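Local coordinates for protein intracellular growth locus, subunit C (Francisella tularensis subsp. tularensis, PDB 2QWU) that is of unconfirmed molecular role but, as a pathogenicity-island protein of the intracellular growth locus, probably supports bacterial growth inside host cells, at residues Q129-K132 against A136-I139; M166-S169 against M173-H176. The protein carries 2 engineered substitutions. All blocks are in the same frame, centred on the assembly; numbering follows the deposited sequence.

In the fold
Contact 1 (129-132 with 136-139) and contact 2 (166-169 with 173-176) each close a short excursion of the chain, but they share no strand; their centres lie about 28 Å apart. Contact 1 is partly buried and forms a small two-stranded antiparallel hairpin separate from the large sheet. Backbone hydrogen bonds hold it, with an aromatic pair on one face and a lysine-glutamate salt bridge on the other. Contact 2 is a surface contact, joining the loop after strand 157-162 to strand 173-184 in the large antiparallel sheet. With less regular backbone pairing there, a serine hydroxyl and a bridging water complete the polar links.

Contact 1. Residues Q129-K132 against A136-I139; sequences QEYK and AWGI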
loop_
_atom_site.group_PDB
_atom_site.type_symbol
_atom_site.label_atom_id
_atom_site.label_comp_id
_atom_site.label_asym_id
_atom_site.label_seq_id
_atom_site.Cartn_x
_atom_site.Cartn_y
_atom_site.Cartn_z
ATOM N N GLN A 129 4.938 -1.669 11.456
ATOM C CA GLN A 129 4.849 -2.558 10.296
ATOM C C GLN A 129 5.734 -3.821 10.376
ATOM O O GLN A 129 5.316 -4.881 9.958
ATOM C CB GLN A 129 5.270 -1.755 9.090
ATOM C CG GLN A 129 4.394 -0.517 8.868
ATOM C CD GLN A 129 4.825 0.234 7.623
ATOM O OE1 GLN A 129 5.814 -0.135 6.967
ATOM N NE2 GLN A 129 4.098 1.271 7.277
ATOM N N GLU A 130 6.939 -3.697 10.922
ATOM C CA GLU A 130 7.842 -4.830 10.987
ATOM C C GLU A 130 8.539 -4.857 12.356
ATOM O O GLU A 130 8.942 -3.780 12.870
ATOM C CB GLU A 130 8.898 -4.657 9.890
ATOM C CG GLU A 130 9.974 -5.689 9.841
ATOM C CD GLU A 130 10.946 -5.432 8.674
ATOM O OE1 GLU A 130 11.652 -4.409 8.667
ATOM O OE2 GLU A 130 11.016 -6.300 7.765
ATOM N N TYR A 131 8.634 -6.054 12.928
ATOM C CA TYR A 131 9.318 -6.227 14.222
ATOM C C TYR A 131 10.837 -6.301 13.933
ATOM O O TYR A 131 11.340 -7.220 13.291
ATOM C CB TYR A 131 8.789 -7.481 14.953
ATOM C CG TYR A 131 9.276 -7.570 16.379
ATOM C CD1 TYR A 131 8.936 -6.576 17.288
ATOM C CD2 TYR A 131 10.025 -8.656 16.816
ATOM C CE1 TYR A 131 9.322 -6.655 18.639
ATOM C CE2 TYR A 131 10.433 -8.761 18.178
ATOM C CZ TYR A 131 10.059 -7.747 19.063
ATOM O OH TYR A 131 10.411 -7.775 20.396
ATOM N N LYS A 132 11.545 -5.294 14.398
ATOM C CA LYS A 132 12.958 -5.135 14.119
ATOM C C LYS A 132 13.914 -5.996 14.929
ATOM O O LYS A 132 13.524 -6.619 15.916
ATOM C CB LYS A 132 13.312 -3.646 14.241
ATOM C CG LYS A 132 12.388 -2.718 13.454
ATOM C CD LYS A 132 12.541 -2.924 11.921
ATOM C CE LYS A 132 11.697 -1.898 11.166
ATOM N NZ LYS A 132 12.134 -1.831 9.735
ATOM N N ALA A 136 11.836 -4.126 18.763
ATOM C CA ALA A 136 10.909 -3.005 18.814
ATOM C C ALA A 136 10.318 -2.978 17.400
ATOM O O ALA A 136 10.977 -3.388 16.442
ATOM C CB ALA A 136 11.659 -1.716 19.079
ATOM N N TRP A 137 9.076 -2.515 17.285
ATOM C CA TRP A 137 8.439 -2.372 15.975
ATOM C C TRP A 137 8.871 -1.068 15.291
ATOM O O TRP A 137 9.161 -0.060 15.959
ATOM C CB TRP A 137 6.932 -2.323 16.151
ATOM C CG TRP A 137 6.326 -3.616 16.535
ATOM C CD1 TRP A 137 6.100 -4.077 17.803
ATOM C CD2 TRP A 137 5.874 -4.629 15.634
ATOM N NE1 TRP A 137 5.545 -5.339 17.747
ATOM C CE2 TRP A 137 5.391 -5.695 16.421
ATOM C CE3 TRP A 137 5.828 -4.742 14.218
ATOM C CZ2 TRP A 137 4.853 -6.875 15.850
ATOM C CZ3 TRP A 137 5.300 -5.915 13.643
ATOM C CH2 TRP A 137 4.813 -6.975 14.473
ATOM N N GLY A 138 8.879 -1.060 13.961
ATOM C CA GLY A 138 9.242 0.143 13.225
ATOM C C GLY A 138 8.540 0.093 11.877
ATOM O O GLY A 138 7.862 -0.878 11.602
ATOM N N ILE A 139 8.679 1.132 11.069
ATOM C CA ILE A 139 8.072 1.086 9.741
ATOM C C ILE A 139 8.991 0.337 8.790
ATOM O O ILE A 139 10.145 0.038 9.147
ATOM C CB ILE A 139 7.928 2.504 9.105
ATOM C CG1 ILE A 139 9.310 3.162 8.860
ATOM C CG2 ILE A 139 7.010 3.408 10.006
ATOM C CD1 ILE A 139 9.231 4.499 8.050
#
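Tyr-131 lies across one face of Trp-137. Its CB sits over the indole six-membered ring, 3.8 Å from the centroid and nearly on the ring normal, a CH-pi contact. Farther out, Tyr-131 CD1 comes 3.6 Å from Trp-137 NE1, and the phenol turns an edge to the five-membered ring with the planes 55° apart. Trp-137 reaches this place because its CG is anti to the carbonyl carbon (chi1 -71°), which swings the indole against the opposite strand. There CE3 approaches Glu-130 C at 3.3 Å. A broad flat ring suits the spot, since one face can receive tyrosine while its rim meets the peptide of Gln-129 and Glu-130. The two aromatics form a non-hydrogen-bonded pair of an antiparallel beta hairpin, whose next pair, Glu-130 with Gly-138, carries a classic beta bulge. Gly-138 O accepts from both Gln-129 N and Glu-130 N, each at 3.0 Å, the first from above the carbonyl plane. Gln-129 extends alongside Ile-139; its buried amide, able both to give and to take hydrogen bonds, meets Met-140 N at OE1 and the carbonyls of Asn-126 and Ile-141 at NE2. On the face away from the aromatics, Gly-138 lets Lys-132 CE pass 3.8 Å from its CA, and this long chain carries Lys-132 NZ to Ile-139 O at 2.8 Å, Glu-130 OE1 in a salt bridge and Cys-194 O.

Contact 2. Residues M166-S169 against M173-H176; sequences MGVS and MRYH
Met-166, deposited as selenomethionine, crosses Tyr-175 at a slant. Its CB and CG pack against Tyr-175 CB, with CG 3.8 Å from that carbon. SE then reaches the ring, 3.6 Å from Tyr-175 CD1; it stands 4.2 Å from the ring centroid and 37° off the normal. The position of the terminal CE is doubtful, because its torsion is eclipsed and its bond short. A long, flexible, polarisable chain suits this place because it can span from the tyrosine CB to the ring, while the phenol OH is held by Pro-24 O and Ser-72 OG. At the other end of the loop, Ser-169 and Met-173 make a reciprocal pair. Ser-169 N donates to Met-173 O in an almost straight bond lying in the carbonyl plane. In return, Met-173 N donates to Ser-169 OG at 2.8 Å; with chi1 67°, this short hydroxyl lies between its own backbone N and carbonyl carbon, where it can also bond Asp-171 OD1. Between these ends, Val-168 CG2 presses closely over the Arg-174 guanidinium face, 3.1 Å from NH2 at its rim, and Arg-174 NE makes a salt bridge with Glu-164. One water accepts from Met-166 N and Tyr-175 N and donates to Gly-167 O, joining backbones too far apart to pair directly. This is the loop end of the beta hairpin of strands 157-162 and 173-184, with a Met-aromatic contact from loop to second strand.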
loop_
_atom_site.group_PDB
_atom_site.type_symbol
_atom_site.label_atom_id
_atom_site.label_comp_id
_atom_site.label_asym_id
_atom_site.label_seq_id
_atom_site.Cartn_x
_atom_site.Cartn_y
_atom_site.Cartn_z
HETATM N N MSE A 166 -11.238 -13.602 3.450
HETATM C CA MSE A 166 -11.935 -13.116 4.643
HETATM C C MSE A 166 -13.397 -13.581 4.544
HETATM O O MSE A 166 -14.311 -12.991 5.115
HETATM C CB MSE A 166 -11.865 -11.588 4.721
HETATM C CG MSE A 166 -10.473 -11.024 5.011
HETATM SE SE MSE A 166 -10.435 -9.152 5.290
HETATM C CE MSE A 166 -11.874 -8.753 5.076
ATOM N N GLY A 167 -13.619 -14.652 3.811
ATOM C CA GLY A 167 -14.996 -15.096 3.633
ATOM C C GLY A 167 -15.901 -14.026 3.030
ATOM O O GLY A 167 -15.464 -13.101 2.316
ATOM N N VAL A 168 -17.190 -14.146 3.294
ATOM C CA VAL A 168 -18.133 -13.159 2.814
ATOM C C VAL A 168 -18.732 -12.542 4.046
ATOM O O VAL A 168 -19.270 -13.260 4.891
ATOM C CB VAL A 168 -19.216 -13.824 1.935
ATOM C CG1 VAL A 168 -20.209 -12.802 1.434
ATOM C CG2 VAL A 168 -18.520 -14.537 0.771
ATOM N N SER A 169 -18.630 -11.222 4.170
ATOM C CA SER A 169 -19.142 -10.537 5.339
ATOM C C SER A 169 -20.646 -10.642 5.370
ATOM O O SER A 169 -21.292 -10.960 4.347
ATOM C CB SER A 169 -18.753 -9.046 5.357
ATOM O OG SER A 169 -19.398 -8.345 4.315
HETATM N N MSE A 173 -19.648 -8.379 1.500
HETATM C CA MSE A 173 -18.354 -7.890 0.998
HETATM C C MSE A 173 -17.293 -8.976 1.038
HETATM O O MSE A 173 -17.287 -9.808 1.946
HETATM C CB MSE A 173 -17.875 -6.683 1.832
HETATM C CG MSE A 173 -18.835 -5.496 1.750
HETATM SE SE MSE A 173 -18.245 -4.022 2.630
HETATM C CE MSE A 173 -18.037 -4.646 4.236
ATOM N N ARG A 174 -16.384 -8.949 0.064
ATOM C CA ARG A 174 -15.290 -9.899 0.042
ATOM C C ARG A 174 -13.957 -9.151 0.018
ATOM O O ARG A 174 -13.896 -7.996 -0.399
ATOM C CB ARG A 174 -15.358 -10.772 -1.198
ATOM C CG ARG A 174 -16.403 -11.917 -1.078
ATOM C CD ARG A 174 -16.564 -12.596 -2.443
ATOM N NE ARG A 174 -17.505 -13.701 -2.345
ATOM C CZ ARG A 174 -18.830 -13.567 -2.312
ATOM N NH1 ARG A 174 -19.403 -12.364 -2.387
ATOM N NH2 ARG A 174 -19.596 -14.656 -2.170
ATOM N N TYR A 175 -12.917 -9.835 0.454
ATOM C CA TYR A 175 -11.601 -9.199 0.441
ATOM C C TYR A 175 -11.186 -9.294 -1.021
ATOM O O TYR A 175 -11.108 -10.421 -1.574
ATOM C CB TYR A 175 -10.676 -9.972 1.351
ATOM C CG TYR A 175 -9.306 -9.334 1.524
ATOM C CD1 TYR A 175 -9.177 -8.069 2.086
ATOM C CD2 TYR A 175 -8.150 -10.058 1.229
ATOM C CE1 TYR A 175 -7.887 -7.525 2.371
ATOM C CE2 TYR A 175 -6.891 -9.554 1.509
ATOM C CZ TYR A 175 -6.763 -8.290 2.079
ATOM O OH TYR A 175 -5.514 -7.770 2.404
ATOM N N HIS A 176 -10.913 -8.147 -1.653
ATOM C CA HIS A 176 -10.517 -8.105 -3.078
ATOM C C HIS A 176 -9.074 -7.633 -3.172
ATOM O O HIS A 176 -8.638 -6.782 -2.403
ATOM C CB HIS A 176 -11.362 -7.111 -3.907
ATOM C CG HIS A 176 -12.765 -7.590 -4.253
ATOM N ND1 HIS A 176 -13.750 -7.811 -3.311
ATOM C CD2 HIS A 176 -13.331 -7.804 -5.466
ATOM C CE1 HIS A 176 -14.884 -8.143 -3.933
ATOM N NE2 HIS A 176 -14.654 -8.147 -5.232
HETATM O O HOH W 1 -12.993 -12.532 1.212
HETATM O O HOH W 2 -15.241 -10.553 4.078
#